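CS6 fimbrial subunit B, CS6 fimbrial subunit A (Escherichia coli, PDB 4B9G) probably forms, with the partner subunit CssA, the CS6 surface fibres by which enterotoxigenic Escherichia coli attaches to host cells. Local coordinates at residues Y83-S88 with T110-Y115; S50-V55 with V136-N141; V71-P76 with S127-G132. One frame throughout, in Å; residues are numbered along the deposited sequence.

Contact 1 (Y83-S88 with T110-Y115); sequences YIRKDS and TFSAIY
I114 lies over one face of the Y83 ring, its CB 3.9 Å from the ring centroid in a CH-pi contact. Y83 CG sits between the backbone N and the carbonyl carbon (chi1 64°), which brings the ring beneath the branched side chain, and a beta-branched residue offers it a broad apolar surface. From I114 the CD1 methyl reaches on to a face of the R85 guanidinium, 3.5 Å from NH1. The R85 chain bends at chi3 (72°), turning the guanidinium side-on to D87: NE donates to the syn lone pair of D87 OD1 at 2.8 Å, and NH2 reaches OD2. S112 OG donates to D87 OD2 from above the carboxylate plane, at 2.9 Å, so two strands share in holding this acid.

The face that carries I84, K86, F111 and A113 is largely apolar. I84 CG2 meets F111 CD2 at 3.8 Å, and the aliphatic start of K86 lies against F111 CE2, while its ammonium turns off to G89 O. Beyond F111 the register slips: D87 N (2.8 Å) and S88 N (3.3 Å) both donate to T110 O from the same face of its carbonyl plane, and the hydroxyls S88 OG and T110 OG1 pair at 2.7 Å. This is a classic beta bulge near the end of strand 79-88, in antiparallel CssB pairing consistent with the immunoglobulin-like fold of fimbrial subunits.

Contact 2 (S50-V55 with V136-N141); sequences SAVKIV and VSFYSN
The Y139 ring lies alongside 51-53 with its edge to the neighbouring backbone: A51 O is in the plane of the ring, 3.6 Å from CD1, and K53 N also lies at that edge. At the far end of the ring Y139 OH comes to 3.6 Å from K53 CD. K53 is extended throughout; with a trans first torsion (chi1 179°) its methylenes run past the tyrosine and carry the ammonium onward. A long aliphatic stem with a charged end suits a partly exposed place. Near the base of the ring the small A51 fits close by, with CB 4.1 Å from Y139 CB.

On the other face of the sheet the side chains are apolar. V52 and F138 lie side by side and point the same way, V52 CG2 being 3.9 Å from F138 CD1, and I54 CG1 touches V136 CG2. The framework is antiparallel pairing: K53 and S137 exchange two backbone bonds, with K53 N to S137 O at 3.0 Å and S137 N to K53 O at 2.9 Å. Just before the strand S50 N donates to Y139 O at 2.9 Å, and A51 N adds a weak bond to the same oxygen. S50 and A51 thus both face Y139, a classic beta bulge at one end of a strand pair consistent with the immunoglobulin-like fold of fimbrial subunits.

Farther out, I17 and A20 of helix 17-20 and P46 pack on F138, and I17 also touches V136. V52 meets I45, while I54 rests on F93. Both segments lie in the CssB part. On the other side of 136-141 runs strand 145-160: S137 OG bonds to T151 OG1, and Y139 touches R146 and E148, three residues of the fused CssA segment, which makes these contacts of the engineered chain.

Contact 3 (V71-P76 with S127-G132); sequences VNVNNP and SGTYAG
V71 and A131, both in the CssB part like the rest of the contact, exchange two backbone bonds, V71 N to A131 O at 2.9 Å and A131 N to V71 O at 3.0 Å, the last hydrogen-bonded antiparallel pair. N72 and Y130 form the non-hydrogen-bonded pair after it, N72 CA over one face of the Y130 ring and CB 3.5 Å from CE2. The N72 CG stands opposite the backbone N (chi1 -177°), which carries the amide along the ring to the phenol end, where ND2 donates to Y130 OH at 3.1 Å; amide and ring planes are 73° apart. Y130 OH has a further partner in S126 O. N72 OD1 accepts from N74 N at 2.8 Å in an Asx turn, a place that suits asparagine because it can donate and accept at once. V73 keeps one more bond, its N to T129 O, and sets CG1 against A131 CB at 3.8 Å. Beyond that backbone bond the link is made by amides and waters, which implies a frayed strand end held by polar as well as apolar contacts, with waters bridging N74 ND2 to S127 O and T129 N.

The three contacts use strands of one curled, branched sheet, which the fused CssA strand 145-160 joins beside strand 128-142. Contacts 1 and 2 have centres 16 Å apart yet touch through the apolar interior: F111 CE2 packs on I54 CG2 at 3.7 Å, and I84 CG2 approaches I54 CD1. Contacts 2 and 3 share strand 128-142, which pairs with 51-56 toward one end and 65-72 toward the other; their centres are 28 Å apart, on opposite sides of the chain's centre. Contact 3 does not touch contact 1, the nearest atoms being about 8 Å apart, but strands 65-72 and 79-88 are sheet neighbours and connect them. Along the chain, contact 1 is nested within contact 3, itself inside contact 2.

Contact 1 (Y83-S88 with T110-Y115)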
loop_
_atom_site.group_PDB
_atom_site.type_symbol
_atom_site.label_atom_id
_atom_site.label_comp_id
_atom_site.label_asym_id
_atom_site.label_seq_id
_atom_site.Cartn_x
_atom_site.Cartn_y
_atom_site.Cartn_z
ATOM N N TYR A 83 -0.649 0.578 7.350
ATOM C CA TYR A 83 -1.314 1.586 6.536
ATOM C C TYR A 83 -0.319 2.152 5.513
ATOM O O TYR A 83 0.907 1.992 5.647
ATOM C CB TYR A 83 -1.895 2.734 7.378
ATOM C CG TYR A 83 -0.885 3.553 8.112
ATOM C CD1 TYR A 83 -0.281 4.652 7.522
ATOM C CD2 TYR A 83 -0.515 3.201 9.410
ATOM C CE1 TYR A 83 0.658 5.395 8.234
ATOM C CE2 TYR A 83 0.407 3.931 10.119
ATOM C CZ TYR A 83 0.995 5.020 9.533
ATOM O OH TYR A 83 1.899 5.785 10.233
ATOM N N ILE A 84 -0.843 2.832 4.500
ATOM C CA ILE A 84 -0.028 3.449 3.455
ATOM C C ILE A 84 0.222 4.939 3.750
ATOM O O ILE A 84 -0.724 5.713 3.977
ATOM C CB ILE A 84 -0.731 3.305 2.068
ATOM C CG1 ILE A 84 -0.796 1.825 1.670
ATOM C CG2 ILE A 84 -0.046 4.164 1.007
ATOM C CD1 ILE A 84 0.526 1.191 1.244
ATOM N N ARG A 85 1.494 5.335 3.729
ATOM C CA ARG A 85 1.951 6.712 3.905
ATOM C C ARG A 85 2.565 7.189 2.578
ATOM O O ARG A 85 3.348 6.451 1.958
ATOM C CB ARG A 85 3.017 6.754 5.007
ATOM C CG ARG A 85 3.486 8.146 5.360
ATOM C CD ARG A 85 4.528 8.151 6.474
ATOM N NE ARG A 85 5.804 7.634 5.991
ATOM C CZ ARG A 85 6.700 6.980 6.730
ATOM N NH1 ARG A 85 6.502 6.737 8.013
ATOM N NH2 ARG A 85 7.802 6.543 6.153
ATOM N N LYS A 86 2.223 8.402 2.143
ATOM C CA LYS A 86 2.901 8.982 0.978
ATOM C C LYS A 86 4.221 9.600 1.413
ATOM O O LYS A 86 4.234 10.441 2.317
ATOM C CB LYS A 86 2.020 10.047 0.323
ATOM C CG LYS A 86 2.646 10.637 -0.931
ATOM C CD LYS A 86 1.718 11.594 -1.701
ATOM C CE LYS A 86 1.306 12.845 -0.943
ATOM N NZ LYS A 86 2.452 13.749 -0.727
ATOM N N ASP A 87 5.303 9.199 0.754
ATOM C CA ASP A 87 6.634 9.717 1.047
ATOM C C ASP A 87 7.217 10.692 0.022
ATOM O O ASP A 87 8.208 11.368 0.330
ATOM C CB ASP A 87 7.611 8.582 1.332
ATOM C CG ASP A 87 7.366 7.942 2.698
ATOM O OD1 ASP A 87 6.780 8.594 3.585
ATOM O OD2 ASP A 87 7.782 6.791 2.902
ATOM N N SER A 88 6.629 10.812 -1.157
ATOM C CA SER A 88 7.014 11.880 -2.085
ATOM C C SER A 88 5.951 12.032 -3.157
ATOM O O SER A 88 5.190 11.109 -3.441
ATOM C CB SER A 88 8.378 11.647 -2.731
ATOM O OG SER A 88 8.301 10.549 -3.613
ATOM N N THR A 110 6.093 8.189 -4.302
ATOM C CA THR A 110 6.503 7.047 -3.513
ATOM C C THR A 110 5.629 6.943 -2.281
ATOM O O THR A 110 5.160 7.951 -1.746
ATOM C CB THR A 110 7.984 7.089 -3.104
ATOM O OG1 THR A 110 8.206 8.203 -2.246
ATOM C CG2 THR A 110 8.898 7.152 -4.338
ATOM N N PHE A 111 5.405 5.707 -1.849
ATOM C CA PHE A 111 4.587 5.395 -0.687
ATOM C C PHE A 111 5.274 4.285 0.101
ATOM O O PHE A 111 6.082 3.517 -0.457
ATOM C CB PHE A 111 3.179 4.920 -1.090
ATOM C CG PHE A 111 2.413 5.891 -1.969
ATOM C CD1 PHE A 111 2.628 5.933 -3.342
ATOM C CD2 PHE A 111 1.448 6.741 -1.420
ATOM C CE1 PHE A 111 1.926 6.803 -4.136
ATOM C CE2 PHE A 111 0.732 7.623 -2.222
ATOM C CZ PHE A 111 0.962 7.650 -3.580
ATOM N N SER A 112 4.997 4.125 1.358
ATOM C CA SER A 112 5.456 3.163 2.271
ATOM C C SER A 112 4.297 2.478 3.017
ATOM O O SER A 112 3.342 3.148 3.417
ATOM C CB SER A 112 6.509 3.735 3.207
ATOM O OG SER A 112 5.925 4.740 3.842
ATOM N N ALA A 113 4.409 1.168 3.221
ATOM C CA ALA A 113 3.525 0.402 4.097
ATOM C C ALA A 113 4.115 0.407 5.496
ATOM O O ALA A 113 5.231 -0.091 5.697
ATOM C CB ALA A 113 3.409 -1.037 3.577
ATOM N N ILE A 114 3.386 0.980 6.444
ATOM C CA ILE A 114 3.885 1.240 7.793
ATOM C C ILE A 114 3.221 0.305 8.812
ATOM O O ILE A 114 1.996 0.311 8.965
ATOM C CB ILE A 114 3.617 2.707 8.201
ATOM C CG1 ILE A 114 4.222 3.669 7.167
ATOM C CG2 ILE A 114 4.137 2.975 9.606
ATOM C CD1 ILE A 114 5.694 3.477 6.941
ATOM N N TYR A 115 4.038 -0.496 9.492
ATOM C CA TYR A 115 3.568 -1.475 10.471
ATOM C C TYR A 115 2.913 -0.801 11.669
ATOM O O TYR A 115 3.483 0.128 12.272
ATOM C CB TYR A 115 4.765 -2.310 10.927
ATOM C CG TYR A 115 4.428 -3.386 11.923
ATOM C CD1 TYR A 115 3.928 -4.627 11.519
ATOM C CD2 TYR A 115 4.597 -3.174 13.288
ATOM C CE1 TYR A 115 3.613 -5.615 12.433
ATOM C CE2 TYR A 115 4.288 -4.178 14.222
ATOM C CZ TYR A 115 3.804 -5.401 13.781
ATOM O OH TYR A 115 3.470 -6.369 14.694
HETATM O O HOH W 1 8.445 5.280 0.100
#

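Contact 2 (S50-V55 with V136-N141)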
loop_
_atom_site.group_PDB
_atom_site.type_symbol
_atom_site.label_atom_id
_atom_site.label_comp_id
_atom_site.label_asym_id
_atom_site.label_seq_id
_atom_site.Cartn_x
_atom_site.Cartn_y
_atom_site.Cartn_z
ATOM N N SER A 50 -5.356 12.014 -13.632
ATOM C CA SER A 50 -5.592 13.124 -12.752
ATOM C C SER A 50 -5.601 12.822 -11.284
ATOM O O SER A 50 -5.351 13.702 -10.488
ATOM C CB SER A 50 -6.871 13.892 -13.107
ATOM O OG SER A 50 -6.928 14.236 -14.420
ATOM N N ALA A 51 -5.903 11.580 -10.926
ATOM C CA ALA A 51 -6.013 11.202 -9.519
ATOM C C ALA A 51 -5.666 9.735 -9.335
ATOM O O ALA A 51 -5.795 8.920 -10.265
ATOM C CB ALA A 51 -7.411 11.496 -8.978
ATOM N N VAL A 52 -5.236 9.418 -8.119
ATOM C CA VAL A 52 -4.824 8.082 -7.721
ATOM C C VAL A 52 -5.497 7.688 -6.414
ATOM O O VAL A 52 -5.583 8.494 -5.504
ATOM C CB VAL A 52 -3.277 8.020 -7.531
ATOM C CG1 VAL A 52 -2.834 6.710 -6.873
ATOM C CG2 VAL A 52 -2.581 8.233 -8.875
ATOM N N LYS A 53 -5.923 6.461 -6.273
ATOM C CA LYS A 53 -6.296 5.739 -5.076
ATOM C C LYS A 53 -5.261 4.665 -4.817
ATOM O O LYS A 53 -4.882 3.942 -5.741
ATOM C CB LYS A 53 -7.655 5.104 -5.199
ATOM C CG LYS A 53 -8.184 4.325 -4.093
ATOM C CD LYS A 53 -9.536 3.751 -4.309
ATOM C CE LYS A 53 -10.120 3.076 -3.181
ATOM N NZ LYS A 53 -11.418 2.500 -3.589
ATOM N N ILE A 54 -4.827 4.553 -3.565
ATOM C CA ILE A 54 -3.867 3.520 -3.175
ATOM C C ILE A 54 -4.244 3.038 -1.776
ATOM O O ILE A 54 -4.116 3.782 -0.802
ATOM C CB ILE A 54 -2.403 4.029 -3.305
ATOM C CG1 ILE A 54 -1.438 2.958 -2.819
ATOM C CG2 ILE A 54 -2.168 5.374 -2.598
ATOM C CD1 ILE A 54 0.004 3.264 -3.117
ATOM N N VAL A 55 -4.746 1.847 -1.643
ATOM C CA VAL A 55 -5.346 1.284 -0.479
ATOM C C VAL A 55 -5.135 -0.237 -0.398
ATOM O O VAL A 55 -5.292 -0.910 -1.396
ATOM C CB VAL A 55 -6.853 1.685 -0.393
ATOM C CG1 VAL A 55 -7.585 1.052 -1.433
ATOM C CG2 VAL A 55 -7.459 1.307 0.846
ATOM N N VAL A 136 -4.354 -0.217 -6.460
ATOM C CA VAL A 136 -4.035 1.089 -7.022
ATOM C C VAL A 136 -5.013 1.334 -8.160
ATOM O O VAL A 136 -5.238 0.462 -9.006
ATOM C CB VAL A 136 -2.581 1.179 -7.542
ATOM C CG1 VAL A 136 -2.285 2.570 -8.098
ATOM C CG2 VAL A 136 -1.576 0.791 -6.453
ATOM N N SER A 137 -5.631 2.511 -8.153
ATOM C CA SER A 137 -6.565 2.906 -9.197
ATOM C C SER A 137 -6.193 4.289 -9.723
ATOM O O SER A 137 -5.771 5.165 -8.965
ATOM C CB SER A 137 -8.006 2.927 -8.690
ATOM O OG SER A 137 -8.340 1.670 -8.123
ATOM N N PHE A 138 -6.350 4.456 -11.038
ATOM C CA PHE A 138 -6.104 5.707 -11.741
ATOM C C PHE A 138 -7.440 6.263 -12.251
ATOM O O PHE A 138 -8.295 5.506 -12.725
ATOM C CB PHE A 138 -5.195 5.480 -12.952
ATOM C CG PHE A 138 -3.746 5.154 -12.626
ATOM C CD1 PHE A 138 -3.198 5.331 -11.366
ATOM C CD2 PHE A 138 -2.915 4.711 -13.638
ATOM C CE1 PHE A 138 -1.842 5.065 -11.128
ATOM C CE2 PHE A 138 -1.573 4.465 -13.414
ATOM C CZ PHE A 138 -1.036 4.644 -12.158
ATOM N N TYR A 139 -7.587 7.587 -12.198
ATOM C CA TYR A 139 -8.816 8.287 -12.571
ATOM C C TYR A 139 -8.510 9.438 -13.515
ATOM O O TYR A 139 -7.438 10.059 -13.446
ATOM C CB TYR A 139 -9.513 8.893 -11.341
ATOM C CG TYR A 139 -9.877 7.861 -10.311
ATOM C CD1 TYR A 139 -8.922 7.411 -9.401
ATOM C CD2 TYR A 139 -11.153 7.309 -10.245
ATOM C CE1 TYR A 139 -9.219 6.445 -8.471
ATOM C CE2 TYR A 139 -11.456 6.328 -9.295
ATOM C CZ TYR A 139 -10.473 5.899 -8.416
ATOM O OH TYR A 139 -10.720 4.939 -7.460
ATOM N N SER A 140 -9.486 9.765 -14.350
ATOM C CA SER A 140 -9.496 11.028 -15.067
ATOM C C SER A 140 -10.611 11.886 -14.456
ATOM O O SER A 140 -11.604 11.349 -13.995
ATOM C CB SER A 140 -9.812 10.774 -16.528
ATOM O OG SER A 140 -11.130 10.278 -16.640
ATOM N N ASN A 141 -10.518 13.170 -14.467
ATOM C CA ASN A 141 -11.536 14.023 -13.954
ATOM C C ASN A 141 -11.800 15.040 -15.035
ATOM O O ASN A 141 -11.089 15.992 -15.137
ATOM C CB ASN A 141 -11.217 14.565 -12.566
ATOM C CG ASN A 141 -12.362 15.403 -11.990
ATOM O OD1 ASN A 141 -12.678 16.470 -12.510
ATOM N ND2 ASN A 141 -12.975 14.914 -10.947
#

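Contact 3 (V71-P76 with S127-G132)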
loop_
_atom_site.group_PDB
_atom_site.type_symbol
_atom_site.label_atom_id
_atom_site.label_comp_id
_atom_site.label_asym_id
_atom_site.label_seq_id
_atom_site.Cartn_x
_atom_site.Cartn_y
_atom_site.Cartn_z
ATOM N N VAL A 71 -0.313 -11.485 5.480
ATOM C CA VAL A 71 -0.573 -12.744 6.172
ATOM C C VAL A 71 0.534 -13.752 5.852
ATOM O O VAL A 71 0.915 -13.924 4.683
ATOM C CB VAL A 71 -1.953 -13.310 5.760
ATOM C CG1 VAL A 71 -2.245 -14.615 6.514
ATOM C CG2 VAL A 71 -3.047 -12.285 6.030
ATOM N N ASN A 72 1.058 -14.407 6.885
ATOM C CA ASN A 72 2.052 -15.444 6.715
ATOM C C ASN A 72 1.502 -16.504 5.758
ATOM O O ASN A 72 0.423 -17.085 5.990
ATOM C CB ASN A 72 2.336 -16.030 8.095
ATOM C CG ASN A 72 3.407 -17.086 8.086
ATOM O OD1 ASN A 72 3.352 -18.022 7.300
ATOM N ND2 ASN A 72 4.367 -16.970 8.986
ATOM N N VAL A 73 2.244 -16.764 4.687
ATOM C CA VAL A 73 1.738 -17.650 3.633
ATOM C C VAL A 73 1.666 -19.135 4.052
ATOM O O VAL A 73 1.045 -19.963 3.371
ATOM C CB VAL A 73 2.546 -17.486 2.322
ATOM C CG1 VAL A 73 2.472 -16.049 1.796
ATOM C CG2 VAL A 73 3.989 -17.921 2.496
ATOM N N ASN A 74 2.302 -19.455 5.179
ATOM C CA ASN A 74 2.304 -20.810 5.740
ATOM C C ASN A 74 1.395 -20.972 6.957
ATOM O O ASN A 74 0.999 -22.083 7.280
ATOM C CB ASN A 74 3.728 -21.217 6.149
ATOM C CG ASN A 74 4.752 -20.843 5.112
ATOM O OD1 ASN A 74 4.752 -21.383 4.012
ATOM N ND2 ASN A 74 5.607 -19.878 5.438
ATOM N N ASN A 75 1.077 -19.878 7.631
ATOM C CA ASN A 75 0.410 -19.921 8.916
ATOM C C ASN A 75 -0.598 -18.786 8.939
ATOM O O ASN A 75 -0.248 -17.647 9.278
ATOM C CB ASN A 75 1.432 -19.719 10.026
ATOM C CG ASN A 75 0.857 -19.958 11.393
ATOM O OD1 ASN A 75 1.606 -20.112 12.347
ATOM N ND2 ASN A 75 -0.479 -20.005 11.503
ATOM N N PRO A 76 -1.857 -19.081 8.589
ATOM C CA PRO A 76 -2.862 -18.030 8.432
ATOM C C PRO A 76 -3.172 -17.254 9.716
ATOM O O PRO A 76 -3.771 -16.192 9.622
ATOM C CB PRO A 76 -4.103 -18.801 7.957
ATOM C CG PRO A 76 -3.888 -20.194 8.426
ATOM C CD PRO A 76 -2.415 -20.417 8.327
ATOM N N SER A 127 9.503 -17.080 11.008
ATOM C CA SER A 127 10.209 -16.838 9.757
ATOM C C SER A 127 9.315 -17.183 8.566
ATOM O O SER A 127 8.649 -18.219 8.583
ATOM C CB SER A 127 11.465 -17.707 9.681
ATOM O OG SER A 127 12.417 -17.387 10.676
ATOM N N GLY A 128 9.355 -16.368 7.509
ATOM C CA GLY A 128 8.618 -16.653 6.290
ATOM C C GLY A 128 8.184 -15.382 5.583
ATOM O O GLY A 128 8.555 -14.258 5.968
ATOM N N THR A 129 7.410 -15.576 4.523
ATOM C CA THR A 129 6.853 -14.477 3.751
ATOM C C THR A 129 5.454 -14.123 4.246
ATOM O O THR A 129 4.641 -15.021 4.503
ATOM C CB THR A 129 6.800 -14.866 2.268
ATOM O OG1 THR A 129 8.134 -15.133 1.821
ATOM C CG2 THR A 129 6.186 -13.775 1.419
ATOM N N TYR A 130 5.189 -12.819 4.326
ATOM C CA TYR A 130 3.908 -12.256 4.739
ATOM C C TYR A 130 3.387 -11.480 3.528
ATOM O O TYR A 130 4.053 -10.547 3.080
ATOM C CB TYR A 130 4.106 -11.340 5.979
ATOM C CG TYR A 130 4.485 -12.136 7.201
ATOM C CD1 TYR A 130 5.768 -12.662 7.346
ATOM C CD2 TYR A 130 3.561 -12.359 8.216
ATOM C CE1 TYR A 130 6.100 -13.440 8.439
ATOM C CE2 TYR A 130 3.895 -13.131 9.325
ATOM C CZ TYR A 130 5.153 -13.681 9.436
ATOM O OH TYR A 130 5.415 -14.476 10.530
ATOM N N ALA A 131 2.242 -11.887 2.985
ATOM C CA ALA A 131 1.795 -11.398 1.684
ATOM C C ALA A 131 0.375 -10.856 1.724
ATOM O O ALA A 131 -0.429 -11.183 2.591
ATOM C CB ALA A 131 1.879 -12.516 0.651
ATOM N N GLY A 132 0.068 -10.044 0.733
ATOM C CA GLY A 132 -1.271 -9.505 0.543
ATOM C C GLY A 132 -1.370 -8.846 -0.817
ATOM O O GLY A 132 -0.549 -9.126 -1.705
HETATM O O HOH W 2 6.178 -19.191 8.219
HETATM O O HOH W 3 7.351 -18.413 3.598
#